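Local coordinates for protein importin subunit beta-1 (Saccharomyces cerevisiae, PDB 5OWU) that carries proteins into the nucleus by pairing with importin alpha, the adaptor that recognises the classical nuclear localization signal in cargo, at residues Leu270-Met275 / Lys323-Asn328; Thr292-Glu297 / Gln356-Asn361; Phe317-Ile322 / Gln360-His365. All coordinates share one frame; numbering follows the deposited sequence.

Followed from the N terminus, the chain runs through helices 260-274 and 280-306 of HEAT repeat 7, then 317-332 and 347-362 of repeat 8. Contact 1 closes a loop of 47 residues between the first helices of the two repeats, and contact 2 one of 58 between the second helices; the two cross, because their segments alternate along the chain. Contact 3 closes a shorter loop of 37 residues within repeat 8, joining its two helices. It crosses contact 1 and finishes on the stretch where contact 2 ends, sharing Q360 and N361. Direct packing couples the sites: V325 CG1 lies 3.7 Å from F358 CZ, which brings contacts 1 and 2 together.

Contact 1: Leu270-Met275 / Lys323-Asn328; sequences LTIATM and KDVVPN
I272 and M275 meet V325 and N328 where the first helices of HEAT repeats 7 and 8 lie side by side, the parallel stacking by which a HEAT solenoid grows. The short segment axes approach to 9.8 Å and run 25° apart, and the I272 and V325 CA atoms are 6.0 Å apart.

The apolar part has two points. I272 carries CG1 beside its own backbone N (chi1 -72°) and continues extended, which pushes CD1 across the gap to V325 CG2 and the CB of D324, each at 3.7 Å. The M275 chain runs extended as far as SD, which rests on N328 CB at 3.8 Å, and the bend at chi3 (-67°) turns CE to V325 CG1 at 4.1 Å. The two valine methyls thus serve different partners. T286 and W290 of helix 280-306 and L329 and L332 of helix 317-332 also touch M275.

Polar contact is indirect. N328 ND2 stands 3.4 Å from I272 O, yet the angle is too poor for a hydrogen bond, and ND2 also touches I272 CG2. A water does connect the backbones, donating to M275 O at 2.9 Å and to N328 O at 2.8 Å.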
ATOM      1  N   LEU A 270     -21.632  21.911  11.187  1.00 37.50           N
ATOM      2  CA  LEU A 270     -22.448  20.814  10.660  1.00 47.33           C
ATOM      3  C   LEU A 270     -21.872  19.452  11.045  1.00 41.14           C
ATOM      4  O   LEU A 270     -22.578  18.588  11.590  1.00 38.70           O
ATOM      5  CB  LEU A 270     -22.558  20.929   9.138  1.00 43.47           C
ATOM      6  CG  LEU A 270     -23.287  22.145   8.546  1.00 46.58           C
ATOM      7  CD1 LEU A 270     -23.228  22.099   7.033  1.00 46.94           C
ATOM      8  CD2 LEU A 270     -24.730  22.209   9.014  1.00 44.58           C
ATOM      9  N   THR A 271     -20.586  19.235  10.760  1.00 42.76           N
ATOM     10  CA  THR A 271     -20.003  17.918  10.996  1.00 34.61           C
ATOM     11  C   THR A 271     -19.916  17.621  12.484  1.00 35.44           C
ATOM     12  O   THR A 271     -20.148  16.481  12.912  1.00 40.37           O
ATOM     13  CB  THR A 271     -18.626  17.815  10.335  1.00 30.43           C
ATOM     14  OG1 THR A 271     -17.708  18.734  10.940  1.00 36.83           O
ATOM     15  CG2 THR A 271     -18.732  18.101   8.843  1.00 36.03           C
ATOM     16  N   ILE A 272     -19.605  18.639  13.296  1.00 34.08           N
ATOM     17  CA  ILE A 272     -19.593  18.424  14.738  1.00 42.82           C
ATOM     18  C   ILE A 272     -20.980  18.030  15.223  1.00 42.11           C
ATOM     19  O   ILE A 272     -21.129  17.156  16.086  1.00 42.94           O
ATOM     20  CB  ILE A 272     -19.072  19.675  15.468  1.00 41.37           C
ATOM     21  CG1 ILE A 272     -17.566  19.806  15.223  1.00 44.76           C
ATOM     22  CG2 ILE A 272     -19.376  19.590  16.964  1.00 51.21           C
ATOM     23  CD1 ILE A 272     -16.921  21.009  15.877  1.00 64.03           C
ATOM     24  N   ALA A 273     -22.013  18.670  14.681  1.00 42.64           N
ATOM     25  CA  ALA A 273     -23.375  18.366  15.094  1.00 41.81           C
ATOM     26  C   ALA A 273     -23.727  16.921  14.776  1.00 43.85           C
ATOM     27  O   ALA A 273     -24.208  16.182  15.643  1.00 43.90           O
ATOM     28  CB  ALA A 273     -24.352  19.320  14.410  1.00 49.67           C
ATOM     29  N   THR A 274     -23.479  16.493  13.534  1.00 46.98           N
ATOM     30  CA  THR A 274     -23.876  15.142  13.150  1.00 56.75           C
ATOM     31  C   THR A 274     -22.975  14.056  13.736  1.00 54.95           C
ATOM     32  O   THR A 274     -23.360  12.881  13.707  1.00 43.33           O
ATOM     33  CB  THR A 274     -23.922  15.018  11.627  1.00 55.23           C
ATOM     34  OG1 THR A 274     -22.771  15.644  11.052  1.00 75.77           O
ATOM     35  CG2 THR A 274     -25.187  15.677  11.090  1.00 57.34           C
ATOM     36  N   MET A 275     -21.812  14.401  14.295  1.00 44.75           N
ATOM     37  CA  MET A 275     -21.013  13.371  14.956  1.00 43.43           C
ATOM     38  C   MET A 275     -21.733  12.758  16.151  1.00 49.87           C
ATOM     39  O   MET A 275     -21.314  11.701  16.636  1.00 45.58           O
ATOM     40  CB  MET A 275     -19.670  13.935  15.418  1.00 37.47           C
ATOM     41  CG  MET A 275     -18.659  12.852  15.739  1.00 37.93           C
ATOM     42  SD  MET A 275     -16.993  13.474  15.958  1.00 40.47           S
ATOM     43  CE  MET A 275     -16.605  14.033  14.311  1.00 33.31           C
ATOM     44  N   LYS A 323     -11.458  20.971  21.331  1.00 35.73           N
ATOM     45  CA  LYS A 323     -12.406  21.199  22.415  1.00 48.20           C
ATOM     46  C   LYS A 323     -13.797  20.687  22.060  1.00 40.57           C
ATOM     47  O   LYS A 323     -14.494  20.120  22.908  1.00 40.07           O
ATOM     48  CB  LYS A 323     -12.469  22.700  22.748  1.00 57.35           C
ATOM     49  CG  LYS A 323     -11.187  23.304  23.357  1.00 69.19           C
ATOM     50  CD  LYS A 323     -11.269  24.849  23.491  1.00 72.97           C
ATOM     51  CE  LYS A 323      -9.908  25.493  23.835  1.00 76.47           C
ATOM     52  NZ  LYS A 323      -9.870  26.998  23.702  1.00 84.73           N
ATOM     53  N   ASP A 324     -14.231  20.907  20.820  1.00 38.59           N
ATOM     54  CA  ASP A 324     -15.588  20.571  20.399  1.00 46.70           C
ATOM     55  C   ASP A 324     -15.715  19.223  19.695  1.00 41.80           C
ATOM     56  O   ASP A 324     -16.776  18.596  19.786  1.00 50.14           O
ATOM     57  CB  ASP A 324     -16.118  21.672  19.475  1.00 50.21           C
ATOM     58  CG  ASP A 324     -15.794  23.064  19.989  1.00 59.18           C
ATOM     59  OD1 ASP A 324     -15.855  23.264  21.218  1.00 47.10           O
ATOM     60  OD2 ASP A 324     -15.454  23.951  19.183  1.00 56.89           O
ATOM     61  N   VAL A 325     -14.672  18.758  19.004  1.00 38.70           N
ATOM     62  CA  VAL A 325     -14.757  17.508  18.249  1.00 36.33           C
ATOM     63  C   VAL A 325     -14.483  16.308  19.149  1.00 40.92           C
ATOM     64  O   VAL A 325     -15.198  15.299  19.099  1.00 33.83           O
ATOM     65  CB  VAL A 325     -13.778  17.528  17.059  1.00 39.27           C
ATOM     66  CG1 VAL A 325     -13.727  16.169  16.395  1.00 42.40           C
ATOM     67  CG2 VAL A 325     -14.181  18.587  16.046  1.00 44.08           C
ATOM     68  N   VAL A 326     -13.427  16.384  19.963  1.00 27.70           N
ATOM     69  CA  VAL A 326     -12.926  15.179  20.637  1.00 25.19           C
ATOM     70  C   VAL A 326     -13.947  14.585  21.596  1.00 33.71           C
ATOM     71  O   VAL A 326     -14.055  13.347  21.665  1.00 31.37           O
ATOM     72  CB  VAL A 326     -11.571  15.471  21.294  1.00 26.35           C
ATOM     73  CG1 VAL A 326     -11.122  14.313  22.194  1.00 29.41           C
ATOM     74  CG2 VAL A 326     -10.541  15.712  20.212  1.00 31.41           C
ATOM     75  N   PRO A 327     -14.707  15.365  22.369  1.00 40.03           N
ATOM     76  CA  PRO A 327     -15.723  14.739  23.235  1.00 34.18           C
ATOM     77  C   PRO A 327     -16.725  13.884  22.474  1.00 28.53           C
ATOM     78  O   PRO A 327     -17.142  12.822  22.964  1.00 39.55           O
ATOM     79  CB  PRO A 327     -16.387  15.945  23.912  1.00 43.76           C
ATOM     80  CG  PRO A 327     -15.320  16.999  23.920  1.00 43.12           C
ATOM     81  CD  PRO A 327     -14.549  16.806  22.649  1.00 35.12           C
ATOM     82  N   ASN A 328     -17.106  14.302  21.267  1.00 33.88           N
ATOM     83  CA  ASN A 328     -18.035  13.504  20.472  1.00 47.10           C
ATOM     84  C   ASN A 328     -17.397  12.197  19.989  1.00 34.24           C
ATOM     85  O   ASN A 328     -18.046  11.139  20.010  1.00 33.58           O
ATOM     86  CB  ASN A 328     -18.544  14.342  19.302  1.00 44.76           C
ATOM     87  CG  ASN A 328     -19.351  15.550  19.762  1.00 46.91           C
ATOM     88  OD1 ASN A 328     -19.894  15.565  20.870  1.00 51.06           O
ATOM     89  ND2 ASN A 328     -19.429  16.568  18.915  1.00 48.53           N
TER
HETATM   90  O   HOH W   1     -20.741  11.646  19.471  1.00 40.28           O

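Contact 2: Thr292-Glu297 / Gln356-Asn361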
ATOM      1  N   THR A 292      -9.891  12.732   7.551  1.00 29.44           N
ATOM      2  CA  THR A 292      -9.283  13.297   6.347  1.00 30.90           C
ATOM      3  C   THR A 292      -8.556  14.595   6.670  1.00 31.59           C
ATOM      4  O   THR A 292      -7.404  14.801   6.257  1.00 33.86           O
ATOM      5  CB  THR A 292     -10.345  13.527   5.268  1.00 28.27           C
ATOM      6  OG1 THR A 292     -10.968  12.280   4.931  1.00 32.09           O
ATOM      7  CG2 THR A 292      -9.721  14.098   4.019  1.00 28.71           C
ATOM      8  N   ILE A 293      -9.209  15.485   7.427  1.00 27.69           N
ATOM      9  CA  ILE A 293      -8.540  16.721   7.840  1.00 26.36           C
ATOM     10  C   ILE A 293      -7.216  16.417   8.536  1.00 29.78           C
ATOM     11  O   ILE A 293      -6.165  16.981   8.195  1.00 28.30           O
ATOM     12  CB  ILE A 293      -9.462  17.553   8.746  1.00 27.29           C
ATOM     13  CG1 ILE A 293     -10.633  18.101   7.928  1.00 30.93           C
ATOM     14  CG2 ILE A 293      -8.689  18.696   9.394  1.00 28.34           C
ATOM     15  CD1 ILE A 293     -11.684  18.827   8.765  1.00 39.04           C
ATOM     16  N   CYS A 294      -7.254  15.562   9.558  1.00 27.19           N
ATOM     17  CA  CYS A 294      -6.029  15.265  10.293  1.00 29.25           C
ATOM     18  C   CYS A 294      -4.948  14.715   9.369  1.00 28.04           C
ATOM     19  O   CYS A 294      -3.785  15.116   9.457  1.00 32.16           O
ATOM     20  CB  CYS A 294      -6.309  14.276  11.424  1.00 25.60           C
ATOM     21  SG  CYS A 294      -7.183  14.998  12.815  1.00 31.73           S
ATOM     22  N   GLU A 295      -5.312  13.780   8.487  1.00 26.68           N
ATOM     23  CA  GLU A 295      -4.322  13.197   7.583  1.00 32.88           C
ATOM     24  C   GLU A 295      -3.660  14.268   6.730  1.00 41.21           C
ATOM     25  O   GLU A 295      -2.438  14.234   6.506  1.00 30.06           O
ATOM     26  CB  GLU A 295      -4.979  12.143   6.689  1.00 30.05           C
ATOM     27  CG  GLU A 295      -5.497  10.937   7.446  1.00 40.23           C
ATOM     28  CD  GLU A 295      -6.386  10.055   6.592  1.00 49.36           C
ATOM     29  OE1 GLU A 295      -6.561  10.370   5.398  1.00 51.35           O
ATOM     30  OE2 GLU A 295      -6.915   9.053   7.120  1.00 55.11           O
ATOM     31  N   GLU A 296      -4.453  15.230   6.244  1.00 33.42           N
ATOM     32  CA  GLU A 296      -3.886  16.270   5.393  1.00 35.25           C
ATOM     33  C   GLU A 296      -2.964  17.179   6.193  1.00 36.12           C
ATOM     34  O   GLU A 296      -1.896  17.570   5.709  1.00 35.26           O
ATOM     35  CB  GLU A 296      -5.000  17.082   4.721  1.00 33.57           C
ATOM     36  CG  GLU A 296      -5.827  16.311   3.693  1.00 46.63           C
ATOM     37  CD  GLU A 296      -4.982  15.603   2.630  1.00 52.06           C
ATOM     38  OE1 GLU A 296      -3.996  16.199   2.136  1.00 38.77           O
ATOM     39  OE2 GLU A 296      -5.305  14.442   2.298  1.00 43.72           O
ATOM     40  N   GLU A 297      -3.345  17.516   7.428  1.00 33.04           N
ATOM     41  CA  GLU A 297      -2.499  18.405   8.215  1.00 38.18           C
ATOM     42  C   GLU A 297      -1.217  17.710   8.673  1.00 27.48           C
ATOM     43  O   GLU A 297      -0.153  18.347   8.743  1.00 32.63           O
ATOM     44  CB  GLU A 297      -3.313  18.968   9.384  1.00 34.89           C
ATOM     45  CG  GLU A 297      -4.471  19.823   8.856  1.00 32.81           C
ATOM     46  CD  GLU A 297      -5.323  20.481   9.925  1.00 36.82           C
ATOM     47  OE1 GLU A 297      -5.334  20.025  11.084  1.00 33.64           O
ATOM     48  OE2 GLU A 297      -5.997  21.472   9.587  1.00 33.88           O
ATOM     49  N   GLN A 356      -6.618   8.718  17.271  1.00 27.74           N
ATOM     50  CA  GLN A 356      -5.167   8.590  17.149  1.00 26.22           C
ATOM     51  C   GLN A 356      -4.601   9.612  16.171  1.00 27.38           C
ATOM     52  O   GLN A 356      -3.508  10.156  16.396  1.00 26.08           O
ATOM     53  CB  GLN A 356      -4.801   7.168  16.733  1.00 33.24           C
ATOM     54  CG  GLN A 356      -5.265   6.140  17.748  1.00 34.87           C
ATOM     55  CD  GLN A 356      -4.971   4.716  17.324  1.00 49.49           C
ATOM     56  OE1 GLN A 356      -4.028   4.460  16.574  1.00 45.92           O
ATOM     57  NE2 GLN A 356      -5.784   3.775  17.805  1.00 46.80           N
ATOM     58  N   LEU A 357      -5.321   9.892  15.080  1.00 29.20           N
ATOM     59  CA  LEU A 357      -4.877  10.945  14.168  1.00 28.04           C
ATOM     60  C   LEU A 357      -4.847  12.308  14.859  1.00 29.27           C
ATOM     61  O   LEU A 357      -3.912  13.099  14.666  1.00 27.37           O
ATOM     62  CB  LEU A 357      -5.786  10.992  12.939  1.00 32.50           C
ATOM     63  CG  LEU A 357      -5.682   9.793  11.991  1.00 34.61           C
ATOM     64  CD1 LEU A 357      -6.769   9.847  10.929  1.00 37.88           C
ATOM     65  CD2 LEU A 357      -4.312   9.744  11.338  1.00 32.69           C
ATOM     66  N   PHE A 358      -5.876  12.616  15.646  1.00 25.39           N
ATOM     67  CA  PHE A 358      -5.873  13.867  16.399  1.00 34.43           C
ATOM     68  C   PHE A 358      -4.651  13.951  17.300  1.00 29.63           C
ATOM     69  O   PHE A 358      -3.991  14.991  17.370  1.00 33.12           O
ATOM     70  CB  PHE A 358      -7.154  13.993  17.225  1.00 28.51           C
ATOM     71  CG  PHE A 358      -8.210  14.840  16.575  1.00 30.85           C
ATOM     72  CD1 PHE A 358      -8.215  16.220  16.757  1.00 37.45           C
ATOM     73  CD2 PHE A 358      -9.190  14.265  15.781  1.00 30.28           C
ATOM     74  CE1 PHE A 358      -9.179  17.012  16.162  1.00 34.24           C
ATOM     75  CE2 PHE A 358     -10.163  15.051  15.179  1.00 38.93           C
ATOM     76  CZ  PHE A 358     -10.158  16.427  15.371  1.00 46.96           C
ATOM     77  N   ALA A 359      -4.330  12.859  17.999  1.00 28.42           N
ATOM     78  CA  ALA A 359      -3.205  12.895  18.930  1.00 24.24           C
ATOM     79  C   ALA A 359      -1.883  13.081  18.197  1.00 28.16           C
ATOM     80  O   ALA A 359      -1.013  13.826  18.664  1.00 28.07           O
ATOM     81  CB  ALA A 359      -3.172  11.621  19.770  1.00 32.35           C
ATOM     82  N   GLN A 360      -1.703  12.404  17.060  1.00 25.61           N
ATOM     83  CA  GLN A 360      -0.476  12.576  16.285  1.00 29.05           C
ATOM     84  C   GLN A 360      -0.370  13.992  15.734  1.00 38.29           C
ATOM     85  O   GLN A 360       0.719  14.576  15.699  1.00 37.64           O
ATOM     86  CB  GLN A 360      -0.432  11.553  15.143  1.00 33.62           C
ATOM     87  CG  GLN A 360      -0.274  10.121  15.615  1.00 32.79           C
ATOM     88  CD  GLN A 360      -0.514   9.106  14.515  1.00 35.38           C
ATOM     89  OE1 GLN A 360      -1.432   9.251  13.707  1.00 31.66           O
ATOM     90  NE2 GLN A 360       0.310   8.066  14.481  1.00 39.31           N
ATOM     91  N   ASN A 361      -1.493  14.561  15.308  1.00 29.43           N
ATOM     92  CA  ASN A 361      -1.484  15.868  14.667  1.00 32.64           C
ATOM     93  C   ASN A 361      -1.350  16.999  15.678  1.00 34.99           C
ATOM     94  O   ASN A 361      -0.753  18.035  15.367  1.00 36.76           O
ATOM     95  CB  ASN A 361      -2.768  16.029  13.852  1.00 35.69           C
ATOM     96  CG  ASN A 361      -2.818  17.322  13.065  1.00 41.07           C
ATOM     97  OD1 ASN A 361      -1.795  17.942  12.787  1.00 40.00           O
ATOM     98  ND2 ASN A 361      -4.024  17.724  12.687  1.00 40.04           N
TER
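The chi1 of N361 (-176°) points CG away from its own N, which sends the amide across to E297, while C294 turns SG back beside its own N and sets the sulfur over the F358 ring. The extended E297 chain meets the N361 side chain at a slant. N361 ND2 donates to E297 OE1 at 3.1 Å with an N-H...O angle of 152°. The acceptor lies in the amide plane and receives through its anti lone pair, although the carboxylate and amide planes are turned steeply against each other.

The carboxylate has further partners: OE2 accepts from Y256 OH and the backbone N of F317, and OE1 takes a weak bond from the N of A318. Both oxygens are engaged, which should restrict the rotation of the group, and the donors around it would probably stabilise its negative charge.

Beside this polar end, the C294 sulfur sits 3.8 Å from the F358 centroid, over one face and displaced toward the rim, a Cys sulfur-aromatic contact. C294 CB also meets L357 CB at 3.7 Å, and the L357 CD1 methyl lies against E295 CG at 3.9 Å.

The segments belong to the second helices of HEAT repeats 7 and 8, whose short segment axes come within 9.1 Å at 29°. Helix 317-332 adds A318 against F358, W290 of helix 280-306 also touches that ring, and I298 packs on L357 and N361.

Contact 3: Phe317-Ile322 / Gln360-His365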
ATOM      1  N   PHE A 317      -7.101  23.182  11.413  1.00 35.38           N
ATOM      2  CA  PHE A 317      -8.511  22.902  11.681  1.00 34.31           C
ATOM      3  C   PHE A 317      -8.677  21.996  12.896  1.00 36.25           C
ATOM      4  O   PHE A 317      -9.510  22.256  13.773  1.00 35.25           O
ATOM      5  CB  PHE A 317      -9.156  22.239  10.458  1.00 32.46           C
ATOM      6  CG  PHE A 317      -9.268  23.138   9.252  1.00 32.15           C
ATOM      7  CD1 PHE A 317      -9.751  24.433   9.373  1.00 29.62           C
ATOM      8  CD2 PHE A 317      -8.908  22.676   7.994  1.00 33.44           C
ATOM      9  CE1 PHE A 317      -9.862  25.252   8.263  1.00 34.94           C
ATOM     10  CE2 PHE A 317      -9.013  23.492   6.879  1.00 38.83           C
ATOM     11  CZ  PHE A 317      -9.494  24.784   7.016  1.00 42.13           C
ATOM     12  N   ALA A 318      -7.922  20.897  12.938  1.00 28.85           N
ATOM     13  CA  ALA A 318      -8.071  19.928  14.015  1.00 29.74           C
ATOM     14  C   ALA A 318      -7.685  20.543  15.353  1.00 29.40           C
ATOM     15  O   ALA A 318      -8.438  20.458  16.329  1.00 32.49           O
ATOM     16  CB  ALA A 318      -7.224  18.688  13.725  1.00 32.92           C
ATOM     17  N   LEU A 319      -6.516  21.185  15.407  1.00 30.36           N
ATOM     18  CA  LEU A 319      -6.044  21.780  16.654  1.00 30.69           C
ATOM     19  C   LEU A 319      -7.096  22.708  17.251  1.00 38.34           C
ATOM     20  O   LEU A 319      -7.462  22.580  18.423  1.00 37.93           O
ATOM     21  CB  LEU A 319      -4.737  22.531  16.402  1.00 35.61           C
ATOM     22  CG  LEU A 319      -4.036  23.104  17.634  1.00 45.61           C
ATOM     23  CD1 LEU A 319      -3.557  21.990  18.529  1.00 40.18           C
ATOM     24  CD2 LEU A 319      -2.872  23.995  17.236  1.00 46.98           C
ATOM     25  N   SER A 320      -7.617  23.633  16.440  1.00 43.19           N
ATOM     26  CA  SER A 320      -8.579  24.615  16.929  1.00 47.72           C
ATOM     27  C   SER A 320      -9.875  23.966  17.395  1.00 43.36           C
ATOM     28  O   SER A 320     -10.558  24.514  18.265  1.00 47.84           O
ATOM     29  CB  SER A 320      -8.894  25.626  15.829  1.00 52.61           C
ATOM     30  OG  SER A 320      -7.717  26.241  15.329  1.00 42.07           O
ATOM     31  N   SER A 321     -10.245  22.825  16.817  1.00 32.97           N
ATOM     32  CA  SER A 321     -11.552  22.220  17.045  1.00 37.09           C
ATOM     33  C   SER A 321     -11.548  21.135  18.117  1.00 38.26           C
ATOM     34  O   SER A 321     -12.611  20.575  18.406  1.00 33.03           O
ATOM     35  CB  SER A 321     -12.074  21.620  15.740  1.00 48.00           C
ATOM     36  OG  SER A 321     -12.000  22.556  14.681  1.00 35.83           O
ATOM     37  N   ILE A 322     -10.387  20.820  18.700  1.00 42.62           N
ATOM     38  CA  ILE A 322     -10.284  19.693  19.632  1.00 43.15           C
ATOM     39  C   ILE A 322     -11.339  19.787  20.722  1.00 44.95           C
ATOM     40  O   ILE A 322     -12.022  18.801  21.035  1.00 44.02           O
ATOM     41  CB  ILE A 322      -8.872  19.632  20.239  1.00 45.58           C
ATOM     42  CG1 ILE A 322      -7.877  19.135  19.200  1.00 53.39           C
ATOM     43  CG2 ILE A 322      -8.840  18.716  21.458  1.00 51.92           C
ATOM     44  CD1 ILE A 322      -6.447  19.239  19.643  1.00 60.19           C
ATOM     45  N   GLN A 360      -1.703  12.404  17.060  1.00 25.61           N
ATOM     46  CA  GLN A 360      -0.476  12.576  16.285  1.00 29.05           C
ATOM     47  C   GLN A 360      -0.370  13.992  15.734  1.00 38.29           C
ATOM     48  O   GLN A 360       0.719  14.576  15.699  1.00 37.64           O
ATOM     49  CB  GLN A 360      -0.432  11.553  15.143  1.00 33.62           C
ATOM     50  CG  GLN A 360      -0.274  10.121  15.615  1.00 32.79           C
ATOM     51  CD  GLN A 360      -0.514   9.106  14.515  1.00 35.38           C
ATOM     52  OE1 GLN A 360      -1.432   9.251  13.707  1.00 31.66           O
ATOM     53  NE2 GLN A 360       0.310   8.066  14.481  1.00 39.31           N
ATOM     54  N   ASN A 361      -1.493  14.561  15.308  1.00 29.43           N
ATOM     55  CA  ASN A 361      -1.484  15.868  14.667  1.00 32.64           C
ATOM     56  C   ASN A 361      -1.350  16.999  15.678  1.00 34.99           C
ATOM     57  O   ASN A 361      -0.753  18.035  15.367  1.00 36.76           O
ATOM     58  CB  ASN A 361      -2.768  16.029  13.852  1.00 35.69           C
ATOM     59  CG  ASN A 361      -2.818  17.322  13.065  1.00 41.07           C
ATOM     60  OD1 ASN A 361      -1.795  17.942  12.787  1.00 40.00           O
ATOM     61  ND2 ASN A 361      -4.024  17.724  12.687  1.00 40.04           N
ATOM     62  N   CYS A 362      -1.867  16.810  16.891  1.00 26.22           N
ATOM     63  CA  CYS A 362      -2.075  17.904  17.830  1.00 32.01           C
ATOM     64  C   CYS A 362      -1.348  17.733  19.157  1.00 38.36           C
ATOM     65  O   CYS A 362      -1.419  18.635  19.999  1.00 33.35           O
ATOM     66  CB  CYS A 362      -3.577  18.077  18.101  1.00 30.80           C
ATOM     67  SG  CYS A 362      -4.535  18.368  16.599  1.00 34.91           S
ATOM     68  N   GLY A 363      -0.684  16.606  19.385  1.00 34.06           N
ATOM     69  CA  GLY A 363       0.176  16.479  20.549  1.00 37.27           C
ATOM     70  C   GLY A 363      -0.550  16.740  21.857  1.00 29.19           C
ATOM     71  O   GLY A 363      -1.663  16.253  22.088  1.00 31.76           O
ATOM     72  N   ASN A 364       0.095  17.525  22.727  1.00 29.68           N
ATOM     73  CA  ASN A 364      -0.418  17.763  24.075  1.00 31.43           C
ATOM     74  C   ASN A 364      -1.838  18.324  24.086  1.00 38.02           C
ATOM     75  O   ASN A 364      -2.533  18.194  25.096  1.00 27.77           O
ATOM     76  CB  ASN A 364       0.509  18.727  24.827  1.00 30.94           C
ATOM     77  CG  ASN A 364       1.868  18.126  25.127  1.00 29.74           C
ATOM     78  OD1 ASN A 364       2.072  16.919  24.990  1.00 34.80           O
ATOM     79  ND2 ASN A 364       2.810  18.970  25.546  1.00 29.76           N
ATOM     80  N   HIS A 365      -2.297  18.952  23.007  1.00 32.95           N
ATOM     81  CA  HIS A 365      -3.642  19.516  23.038  1.00 31.60           C
ATOM     82  C   HIS A 365      -4.724  18.446  23.160  1.00 28.99           C
ATOM     83  O   HIS A 365      -5.860  18.779  23.509  1.00 33.60           O
ATOM     84  CB  HIS A 365      -3.901  20.363  21.790  1.00 32.07           C
ATOM     85  CG  HIS A 365      -3.204  21.685  21.801  1.00 39.90           C
ATOM     86  ND1 HIS A 365      -1.869  21.829  21.484  1.00 54.20           N
ATOM     87  CD2 HIS A 365      -3.660  22.928  22.084  1.00 50.39           C
ATOM     88  CE1 HIS A 365      -1.533  23.104  21.575  1.00 50.69           C
ATOM     89  NE2 HIS A 365      -2.601  23.792  21.936  1.00 44.44           N
TER
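The imidazole of H365 takes the L319 CD1 methyl over one face, in a CH-pi contact: the carbon is 3.5 Å from the ring centroid and 19° off the normal. It is displaced toward the rim on the CG-ND1 side, with H365 CG at 3.3 Å. A chi1 of -174° turns the branched end of L319 toward H365. The N361 amide, a second flat group in the contact, places ND2 3.5 Å from the A318 methyl, and its polar partner is E297.

C362 fills the middle. Its CB is pressed by I322 CD1 at 3.5 Å, tighter than usual van der Waals contact, and the same methyl touches H365 CB. C362 SG faces the A318 methyl at 3.9 Å and lies near the backbone N of L319. L319 CD1 meets C362 CB as well, making C362 the residue around which A318, L319 and I322 converge.

G363, with positive phi, takes the chain out of helix 347-362, and H365 follows in a short 3-10 turn, which brings its side chain back to helix 317-332.

The contact joins the two helices of HEAT repeat 8. F358 of helix 347-362 packs on I322, and helix 280-306 of repeat 7 adds C294 against A318, W290 against S321 and I293 against F317, which also touches M263 of helix 260-274.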